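Local atomic coordinates of nucleoprotein (Sendai virus, PDB entry 6M7D), a protein that encloses the viral RNA in a helical nucleocapsid, one subunit per six nucleotides, protecting the genome from nucleases while it serves as template for transcription and replication. Residues S142-G147 and G213-G218; G168-Q173 and L209-E214; W175-K180 and K190-R195. One frame throughout, in Å; residues are numbered along the deposited sequence.

Contact 1 (S142-G147 and G213-G218)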
# COMPACT_ATOMS: atom_id res chain seq x y z
N SER A 142 -14.04 -7.47 19.71
CA SER A 142 -12.66 -7.57 20.26
C SER A 142 -12.21 -6.17 20.71
O SER A 142 -12.83 -5.19 20.26
CB SER A 142 -11.71 -8.16 19.25
OG SER A 142 -11.74 -7.44 18.03
N PRO A 143 -11.18 -6.03 21.58
CA PRO A 143 -10.73 -4.71 22.03
C PRO A 143 -10.20 -3.87 20.85
O PRO A 143 -9.47 -4.40 20.04
CB PRO A 143 -9.60 -5.02 23.02
CG PRO A 143 -9.15 -6.41 22.65
CD PRO A 143 -10.40 -7.12 22.16
N LEU A 144 -10.59 -2.59 20.80
CA LEU A 144 -10.18 -1.66 19.72
C LEU A 144 -8.67 -1.42 19.74
O LEU A 144 -8.06 -1.44 18.66
CB LEU A 144 -10.95 -0.35 19.89
CG LEU A 144 -10.80 0.65 18.74
CD1 LEU A 144 -11.26 0.04 17.43
CD2 LEU A 144 -11.57 1.93 19.03
N PHE A 145 -8.09 -1.24 20.93
CA PHE A 145 -6.64 -0.95 21.05
C PHE A 145 -5.98 -1.91 22.05
O PHE A 145 -6.69 -2.50 22.88
CB PHE A 145 -6.39 0.49 21.50
CG PHE A 145 -6.81 1.56 20.52
CD1 PHE A 145 -6.15 1.71 19.31
CD2 PHE A 145 -7.86 2.42 20.81
CE1 PHE A 145 -6.53 2.70 18.41
CE2 PHE A 145 -8.24 3.40 19.91
CZ PHE A 145 -7.57 3.54 18.71
N GLN A 146 -4.66 -2.09 21.91
CA GLN A 146 -3.88 -2.99 22.81
C GLN A 146 -3.73 -2.33 24.18
O GLN A 146 -3.41 -1.13 24.23
CB GLN A 146 -2.50 -3.25 22.20
CG GLN A 146 -2.55 -3.96 20.86
CD GLN A 146 -1.17 -4.24 20.32
OE1 GLN A 146 -0.17 -4.04 21.00
NE2 GLN A 146 -1.11 -4.70 19.08
N GLY A 147 -3.94 -3.11 25.25
CA GLY A 147 -3.81 -2.61 26.63
C GLY A 147 -2.70 -3.33 27.37
O GLY A 147 -2.71 -4.58 27.38
N GLY A 213 -4.33 -6.73 16.94
CA GLY A 213 -4.36 -7.53 15.73
C GLY A 213 -5.75 -7.64 15.14
O GLY A 213 -5.93 -7.63 13.92
N GLU A 214 -6.76 -7.74 16.01
CA GLU A 214 -8.13 -7.87 15.54
C GLU A 214 -8.59 -6.60 14.83
O GLU A 214 -9.28 -6.67 13.81
CB GLU A 214 -9.05 -8.19 16.72
CG GLU A 214 -8.65 -9.43 17.49
CD GLU A 214 -7.63 -9.15 18.58
OE1 GLU A 214 -8.05 -8.83 19.71
OE2 GLU A 214 -6.42 -9.23 18.30
N THR A 215 -8.24 -5.44 15.37
CA THR A 215 -8.52 -4.19 14.68
C THR A 215 -7.85 -4.15 13.32
O THR A 215 -8.44 -3.70 12.33
CB THR A 215 -8.06 -3.01 15.54
OG1 THR A 215 -8.77 -3.03 16.78
CG2 THR A 215 -8.33 -1.69 14.83
N VAL A 216 -6.58 -4.58 13.28
CA VAL A 216 -5.81 -4.58 12.01
C VAL A 216 -6.50 -5.52 11.01
O VAL A 216 -6.66 -5.12 9.84
CB VAL A 216 -4.35 -5.00 12.26
CG1 VAL A 216 -3.59 -5.22 10.95
CG2 VAL A 216 -3.62 -4.00 13.14
N GLU A 217 -6.91 -6.70 11.48
CA GLU A 217 -7.60 -7.68 10.60
C GLU A 217 -8.94 -7.11 10.12
O GLU A 217 -9.23 -7.22 8.92
CB GLU A 217 -7.82 -8.99 11.37
CG GLU A 217 -6.54 -9.61 11.89
CD GLU A 217 -5.53 -9.94 10.81
OE1 GLU A 217 -4.35 -10.15 11.15
OE2 GLU A 217 -5.92 -10.00 9.63
N GLY A 218 -9.69 -6.48 11.03
CA GLY A 218 -11.00 -5.89 10.68
C GLY A 218 -10.87 -4.76 9.68
O GLY A 218 -11.67 -4.73 8.72

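Contact 2 (G168-Q173 and L209-E214)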
# COMPACT_ATOMS: atom_id res chain seq x y z
N GLY A 168 -3.37 11.43 14.64
CA GLY A 168 -2.36 10.99 13.69
C GLY A 168 -1.92 9.57 13.94
O GLY A 168 -1.69 8.82 13.00
N ALA A 169 -1.79 9.18 15.21
CA ALA A 169 -1.49 7.79 15.52
C ALA A 169 -2.54 6.86 14.92
O ALA A 169 -2.20 5.92 14.19
CB ALA A 169 -1.42 7.60 17.04
N ILE A 170 -3.81 7.15 15.17
CA ILE A 170 -4.88 6.27 14.69
C ILE A 170 -4.90 6.22 13.17
O ILE A 170 -4.97 5.14 12.56
CB ILE A 170 -6.24 6.74 15.25
CG1 ILE A 170 -6.21 6.75 16.78
CG2 ILE A 170 -7.35 5.84 14.76
CD1 ILE A 170 -7.47 7.29 17.40
N ILE A 171 -4.82 7.38 12.52
CA ILE A 171 -4.93 7.43 11.07
C ILE A 171 -3.71 6.81 10.41
O ILE A 171 -3.84 6.08 9.41
CB ILE A 171 -5.16 8.88 10.63
CG1 ILE A 171 -6.53 9.35 11.12
CG2 ILE A 171 -5.06 9.01 9.13
CD1 ILE A 171 -6.80 10.78 10.87
N VAL A 172 -2.52 7.07 10.94
CA VAL A 172 -1.31 6.45 10.45
C VAL A 172 -1.42 4.94 10.53
O VAL A 172 -0.96 4.22 9.65
CB VAL A 172 -0.10 6.97 11.24
CG1 VAL A 172 1.02 5.96 11.27
CG2 VAL A 172 0.39 8.23 10.62
N GLN A 173 -2.06 4.43 11.59
CA GLN A 173 -2.20 2.99 11.70
C GLN A 173 -3.18 2.43 10.69
O GLN A 173 -3.00 1.32 10.19
CB GLN A 173 -2.60 2.62 13.11
CG GLN A 173 -1.51 2.83 14.10
CD GLN A 173 -1.90 2.33 15.45
OE1 GLN A 173 -1.60 1.20 15.81
NE2 GLN A 173 -2.57 3.16 16.21
N LEU A 209 -2.57 3.80 21.83
CA LEU A 209 -3.35 3.84 20.61
C LEU A 209 -2.84 2.87 19.56
O LEU A 209 -3.10 3.06 18.37
CB LEU A 209 -3.37 5.26 20.04
CG LEU A 209 -4.08 6.31 20.88
CD1 LEU A 209 -3.78 7.67 20.32
CD2 LEU A 209 -5.58 6.07 20.90
N VAL A 210 -2.12 1.83 19.97
CA VAL A 210 -1.62 0.83 19.03
C VAL A 210 -2.73 -0.17 18.75
O VAL A 210 -3.20 -0.86 19.66
CB VAL A 210 -0.37 0.14 19.57
CG1 VAL A 210 -0.03 -1.06 18.73
CG2 VAL A 210 0.78 1.10 19.59
N PHE A 211 -3.14 -0.27 17.48
CA PHE A 211 -4.20 -1.20 17.10
C PHE A 211 -3.89 -2.61 17.59
O PHE A 211 -2.74 -3.05 17.58
CB PHE A 211 -4.35 -1.24 15.58
CG PHE A 211 -4.98 -0.02 14.99
CD1 PHE A 211 -5.44 1.01 15.79
CD2 PHE A 211 -5.11 0.10 13.63
CE1 PHE A 211 -6.01 2.12 15.24
CE2 PHE A 211 -5.68 1.22 13.08
CZ PHE A 211 -6.13 2.23 13.88
N THR A 212 -4.93 -3.32 18.03
CA THR A 212 -4.78 -4.74 18.24
C THR A 212 -4.71 -5.46 16.90
O THR A 212 -4.98 -4.88 15.85
CB THR A 212 -5.95 -5.29 19.06
OG1 THR A 212 -7.17 -4.74 18.57
CG2 THR A 212 -5.80 -4.92 20.50
N GLY A 213 -4.33 -6.73 16.94
CA GLY A 213 -4.36 -7.53 15.73
C GLY A 213 -5.75 -7.64 15.14
O GLY A 213 -5.93 -7.63 13.92
N GLU A 214 -6.76 -7.74 16.01
CA GLU A 214 -8.13 -7.87 15.54
C GLU A 214 -8.59 -6.60 14.83
O GLU A 214 -9.28 -6.67 13.81
CB GLU A 214 -9.05 -8.19 16.72
CG GLU A 214 -8.65 -9.43 17.49
CD GLU A 214 -7.63 -9.15 18.58
OE1 GLU A 214 -8.05 -8.83 19.71
OE2 GLU A 214 -6.42 -9.23 18.30

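Contact 3 (W175-K180 and K190-R195). With nucleotides of chain B.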
# COMPACT_ATOMS: atom_id res chain seq x y z
N TRP A 175 -3.51 3.62 7.71
CA TRP A 175 -2.70 3.56 6.50
C TRP A 175 -1.72 2.40 6.53
O TRP A 175 -1.48 1.74 5.51
CB TRP A 175 -1.98 4.89 6.32
CG TRP A 175 -2.88 5.99 5.88
CD1 TRP A 175 -3.72 6.71 6.66
CD2 TRP A 175 -3.03 6.49 4.56
NE1 TRP A 175 -4.38 7.64 5.91
CE2 TRP A 175 -3.98 7.52 4.61
CE3 TRP A 175 -2.45 6.16 3.33
CZ2 TRP A 175 -4.36 8.22 3.49
CZ3 TRP A 175 -2.84 6.86 2.23
CH2 TRP A 175 -3.78 7.89 2.31
N ILE A 176 -1.13 2.13 7.70
CA ILE A 176 -0.22 1.00 7.83
C ILE A 176 -0.96 -0.30 7.54
O ILE A 176 -0.40 -1.24 6.96
CB ILE A 176 0.42 0.98 9.22
CG1 ILE A 176 1.35 2.17 9.39
CG2 ILE A 176 1.23 -0.27 9.42
CD1 ILE A 176 1.79 2.38 10.80
N VAL A 177 -2.23 -0.37 7.93
CA VAL A 177 -3.04 -1.52 7.53
C VAL A 177 -3.11 -1.60 6.01
O VAL A 177 -2.86 -2.66 5.43
CB VAL A 177 -4.45 -1.43 8.14
CG1 VAL A 177 -5.33 -2.49 7.54
CG2 VAL A 177 -4.38 -1.60 9.64
N LEU A 178 -3.40 -0.48 5.35
CA LEU A 178 -3.47 -0.49 3.89
C LEU A 178 -2.19 -1.01 3.26
O LEU A 178 -2.22 -1.54 2.14
CB LEU A 178 -3.78 0.90 3.34
CG LEU A 178 -3.92 0.95 1.82
CD1 LEU A 178 -5.10 0.13 1.38
CD2 LEU A 178 -4.02 2.35 1.27
N VAL A 179 -1.05 -0.86 3.93
CA VAL A 179 0.22 -1.29 3.35
C VAL A 179 0.15 -2.73 2.83
O VAL A 179 0.67 -3.05 1.76
CB VAL A 179 1.39 -1.12 4.34
CG1 VAL A 179 2.66 -1.70 3.77
CG2 VAL A 179 1.60 0.32 4.66
N LYS A 180 -0.51 -3.62 3.57
CA LYS A 180 -0.60 -5.02 3.19
C LYS A 180 -2.01 -5.57 3.18
O LYS A 180 -2.19 -6.77 2.94
CB LYS A 180 0.27 -5.88 4.10
CG LYS A 180 1.69 -6.04 3.63
CD LYS A 180 2.41 -7.08 4.42
CE LYS A 180 3.78 -7.35 3.84
NZ LYS A 180 4.44 -8.45 4.57
N LYS A 190 1.31 -9.45 10.93
CA LYS A 190 2.76 -9.40 11.09
C LYS A 190 3.35 -8.19 10.37
O LYS A 190 4.17 -7.46 10.94
CB LYS A 190 3.37 -10.70 10.57
CG LYS A 190 4.87 -10.79 10.71
CD LYS A 190 5.48 -11.42 9.48
CE LYS A 190 6.96 -11.07 9.38
NZ LYS A 190 7.17 -9.59 9.32
N GLY A 191 2.93 -7.97 9.13
CA GLY A 191 3.44 -6.84 8.38
C GLY A 191 3.00 -5.51 8.96
O GLY A 191 3.74 -4.53 8.91
N PHE A 192 1.80 -5.47 9.53
CA PHE A 192 1.34 -4.26 10.19
C PHE A 192 2.24 -3.91 11.36
O PHE A 192 2.64 -2.75 11.51
CB PHE A 192 -0.10 -4.41 10.67
CG PHE A 192 -0.56 -3.25 11.51
CD1 PHE A 192 -0.40 -3.25 12.88
CD2 PHE A 192 -1.14 -2.14 10.92
CE1 PHE A 192 -0.80 -2.18 13.63
CE2 PHE A 192 -1.54 -1.08 11.67
CZ PHE A 192 -1.38 -1.10 13.03
N PHE A 193 2.53 -4.88 12.21
CA PHE A 193 3.33 -4.55 13.39
C PHE A 193 4.78 -4.29 13.01
O PHE A 193 5.47 -3.49 13.65
CB PHE A 193 3.18 -5.64 14.43
CG PHE A 193 1.84 -5.64 15.08
CD1 PHE A 193 1.41 -4.54 15.78
CD2 PHE A 193 0.99 -6.71 14.93
CE1 PHE A 193 0.16 -4.52 16.36
CE2 PHE A 193 -0.26 -6.69 15.51
CZ PHE A 193 -0.67 -5.60 16.22
N ASN A 194 5.25 -4.91 11.92
CA ASN A 194 6.57 -4.60 11.40
C ASN A 194 6.64 -3.16 10.92
O ASN A 194 7.63 -2.46 11.18
CB ASN A 194 6.92 -5.58 10.29
CG ASN A 194 8.34 -5.42 9.80
OD1 ASN A 194 9.29 -5.46 10.57
ND2 ASN A 194 8.49 -5.26 8.49
N ARG A 195 5.62 -2.74 10.16
CA ARG A 195 5.53 -1.34 9.66
C ARG A 195 5.33 -0.37 10.84
O ARG A 195 5.97 0.69 10.84
CB ARG A 195 4.36 -1.21 8.68
CG ARG A 195 4.71 -1.58 7.24
CD ARG A 195 6.06 -1.05 6.82
NE ARG A 195 7.11 -2.05 6.97
CZ ARG A 195 8.38 -1.78 7.20
NH1 ARG A 195 8.78 -0.53 7.33
NH2 ARG A 195 9.26 -2.77 7.32
P U B 6 11.78 -4.95 6.73
OP1 U B 6 12.48 -5.10 8.01
OP2 U B 6 10.33 -5.17 6.68
O5' U B 6 12.08 -3.51 6.15
C5' U B 6 13.40 -3.11 5.81
C4' U B 6 13.39 -1.89 4.94
O4' U B 6 12.97 -2.24 3.60
C3' U B 6 12.43 -0.79 5.34
O3' U B 6 12.87 -0.01 6.44
C2' U B 6 12.26 -0.02 4.04
O2' U B 6 13.38 0.81 3.79
C1' U B 6 12.27 -1.16 3.02
N1 U B 6 10.90 -1.59 2.65
C2 U B 6 10.28 -0.94 1.59
O2 U B 6 10.81 -0.06 0.95
N3 U B 6 9.02 -1.34 1.30
C4 U B 6 8.30 -2.31 1.94
O4 U B 6 7.16 -2.55 1.55
C5 U B 6 8.99 -2.93 3.02
C6 U B 6 10.23 -2.56 3.33
P U B 4 4.45 -10.18 1.13
OP1 U B 4 4.08 -10.52 2.52
OP2 U B 4 4.14 -8.86 0.56
O5' U B 4 6.00 -10.38 0.96
C5' U B 4 6.66 -11.50 1.52
C4' U B 4 8.16 -11.33 1.48
O4' U B 4 8.60 -11.18 0.11
C3' U B 4 8.73 -10.12 2.16
O3' U B 4 8.75 -10.20 3.57
C2' U B 4 10.12 -10.06 1.55
O2' U B 4 10.92 -11.08 2.10
C1' U B 4 9.81 -10.45 0.11
N1 U B 4 9.70 -9.29 -0.81
C2 U B 4 10.84 -8.60 -1.17
O2 U B 4 11.95 -8.86 -0.77
N3 U B 4 10.67 -7.56 -2.03
C4 U B 4 9.49 -7.15 -2.56
O4 U B 4 9.50 -6.19 -3.32
C5 U B 4 8.35 -7.90 -2.15
C6 U B 4 8.49 -8.92 -1.31
P U B 5 8.29 -8.95 4.46
OP1 U B 5 8.01 -9.45 5.82
OP2 U B 5 7.26 -8.21 3.72
O5' U B 5 9.56 -8.00 4.51
C5' U B 5 10.87 -8.52 4.66
C4' U B 5 11.89 -7.62 4.01
O4' U B 5 11.69 -7.57 2.59
C3' U B 5 11.86 -6.16 4.42
O3' U B 5 12.46 -5.94 5.67
C2' U B 5 12.60 -5.49 3.27
O2' U B 5 13.99 -5.65 3.43
C1' U B 5 12.16 -6.34 2.08
N1 U B 5 11.12 -5.72 1.24
C2 U B 5 11.48 -4.73 0.35
O2 U B 5 12.60 -4.30 0.24
N3 U B 5 10.48 -4.23 -0.41
C4 U B 5 9.17 -4.62 -0.39
O4 U B 5 8.38 -4.08 -1.14
C5 U B 5 8.88 -5.65 0.54
C6 U B 5 9.84 -6.17 1.30

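Contact 1 (S142-G147 and G213-G218)
Thr215 and Leu144 join a helix start to an irregular loop: residues 142-147, part of the connection between helices 129-135 and 154-160, lie against the first turn of helix 213-225. The helix begins at an N-cap, Thr212, and the loop presents its carbonyls there. The closest backbone pairing is Leu144 with Thr215, their CA atoms 5.9 Å apart, and the two segments bury 245 Å² between them. The one hydrogen bond across the segments runs from Thr215 OG1 to Leu144 O, 2.6 Å long. Its C=O...donor angle is 121°, with the hydroxyl tilted 29° out of the carbonyl plane. Thr215 reaches it because its OG1 lies anti to its own carbonyl carbon (chi1 -60°), on the loop-facing side of the helix. Thr212 OG1 is hydrogen-bonded both to Pro143 O and to Thr215 OG1, so two loop carbonyls and two threonine hydroxyls form a small polar cluster. Leu144 CD1 lies beside the Thr215 hydroxyl, 4.0 Å from OG1, while the apolar packing of the leucine is against Thr55, Leu58 and Leu62 of helix 47-62. Leu62 also touches Thr215, so helix 47-62 covers loop and helix start together. The Ser142 side chain faces Glu214, OG against its CB. Glu214 folds back at chi2, carrying its carboxylate past Ser142 and over Pro143. From there the other oxygen, OE2, makes a long, weak ion pair with Arg189, and OE1 rests against the proline ring, 3.8 Å from Pro143 CD.

Contact 2 (G168-Q173 and L209-E214)
Leu209, Ala169, Ile170 and Phe211 form the apolar centre of this buried contact. Leu209 divides its two methyls between neighbouring residues of helix 163-181: CD1 lies 4.0 Å from Ala169 CB, and CD2 lies 4.2 Å from Ile170 CD1. The other branch of Ile170 serves Phe211. Its CG2 sits in the ring plane at the edge, 3.9 Å from Phe211 CZ, and the two side chains meet at about a right angle. One face of the same ring is taken by Gln173, whose CB stands 3.6 Å from the centroid of the Phe211 ring and 19° off its normal, a CH-pi contact. Ring edge and ring face are therefore held by residues three positions apart on the helix, close to one turn. The segment 209-214 that supplies Leu209 and Phe211 is the connection from helix 188-202 into helix 213-225; it ends in an N-cap, with the side chain of Thr212 capping a backbone N of the first turn. Outward from the ring, the chain of Gln173 leaves CB with CG beside the backbone N (chi1 -71°) and runs extended to its amide, which reaches the backbone of the connection. There Phe211 N donates to Gln173 OE1 across 2.7 Å, nearly straight at 164°, so a buried main-chain N-H in a segment without regular structure is satisfied by a side chain. The doubtful placing of the amide nitrogen makes the fine geometry of this bond less sure. Val210 borders Gln173 OE1, while its side chain touches Leu196 and Arg200.

Contact 3 (W175-K180 and K190-R195)
Lys180 NZ is gripped by two successive phosphates of the bound RNA, donating to OP1 of U4 of chain B at 2.9 Å and to OP2 of U5 of chain B at 3.0 Å. The lysine gets there by running extended past helix 188-202: its chi2, chi3 and chi4 all lie near 180°, and its CD passes 4.1 Å from Gly191 CA, where the chain slides alongside a bare backbone. One phosphate further on, Asn194 ND2 bonds to OP2 of U6 of chain B at 2.6 Å. Arg195 NH2 converges on that same oxygen at 2.7 Å, though this bond is weak, as is a second one to O5'. Behind the polar front, helices 163-181 and 188-202 pack as a helix pair: the axes of segments 175-180 and 190-195 approach to 8.6 Å, with 131° between their N-to-C directions. Ile176 sends its CG2 methyl between Phe192 CD2 and, at 3.4 Å, Arg195 CB, while Val177 CG2 comes to the CD2-CE2 bond of Phe192 from the opposite side of the ring plane. Val179 CG1 covers Arg195 CG. Arg195 is thus apolar at its root and polar at its end. Bends at chi2 and chi3 swing its guanidinium away from the helix pair, where C6 of U6 of chain B lies over one face and Tyr260 adds a cation-pi contact. Lys190 NZ stands 3.6 Å from OP1 of U5 of chain B, without a hydrogen bond, and would probably add positive charge near that phosphate. Since the hydrogen bonds from these residues fall on phosphate oxygens and one sugar-phosphate oxygen, and none on a base, the site is consistent with gripping the RNA backbone whatever its sequence.

The three contacts adjoin one another, running from a loop to the RNA-binding helices. Contacts 1 and 2 have centres about 8 Å apart, share Gly213 and Glu214, and are stitched by a probable hydrogen bond from Gln146 N to Val210 O (3.0 Å). Contact 2 lies about 10 Å from contact 3, centre to centre, and both use helix 163-181; Phe192 CZ there packs 3.9 Å from Phe211 CB. Contacts 1 and 3 have centres about 13 Å apart, yet Val216 CG2 packs on Phe192 CD1. Only contact 3 touches the nucleotides: the nearest atoms of contacts 1 and 2 remain about 12 and 13 Å from the nucleic acid.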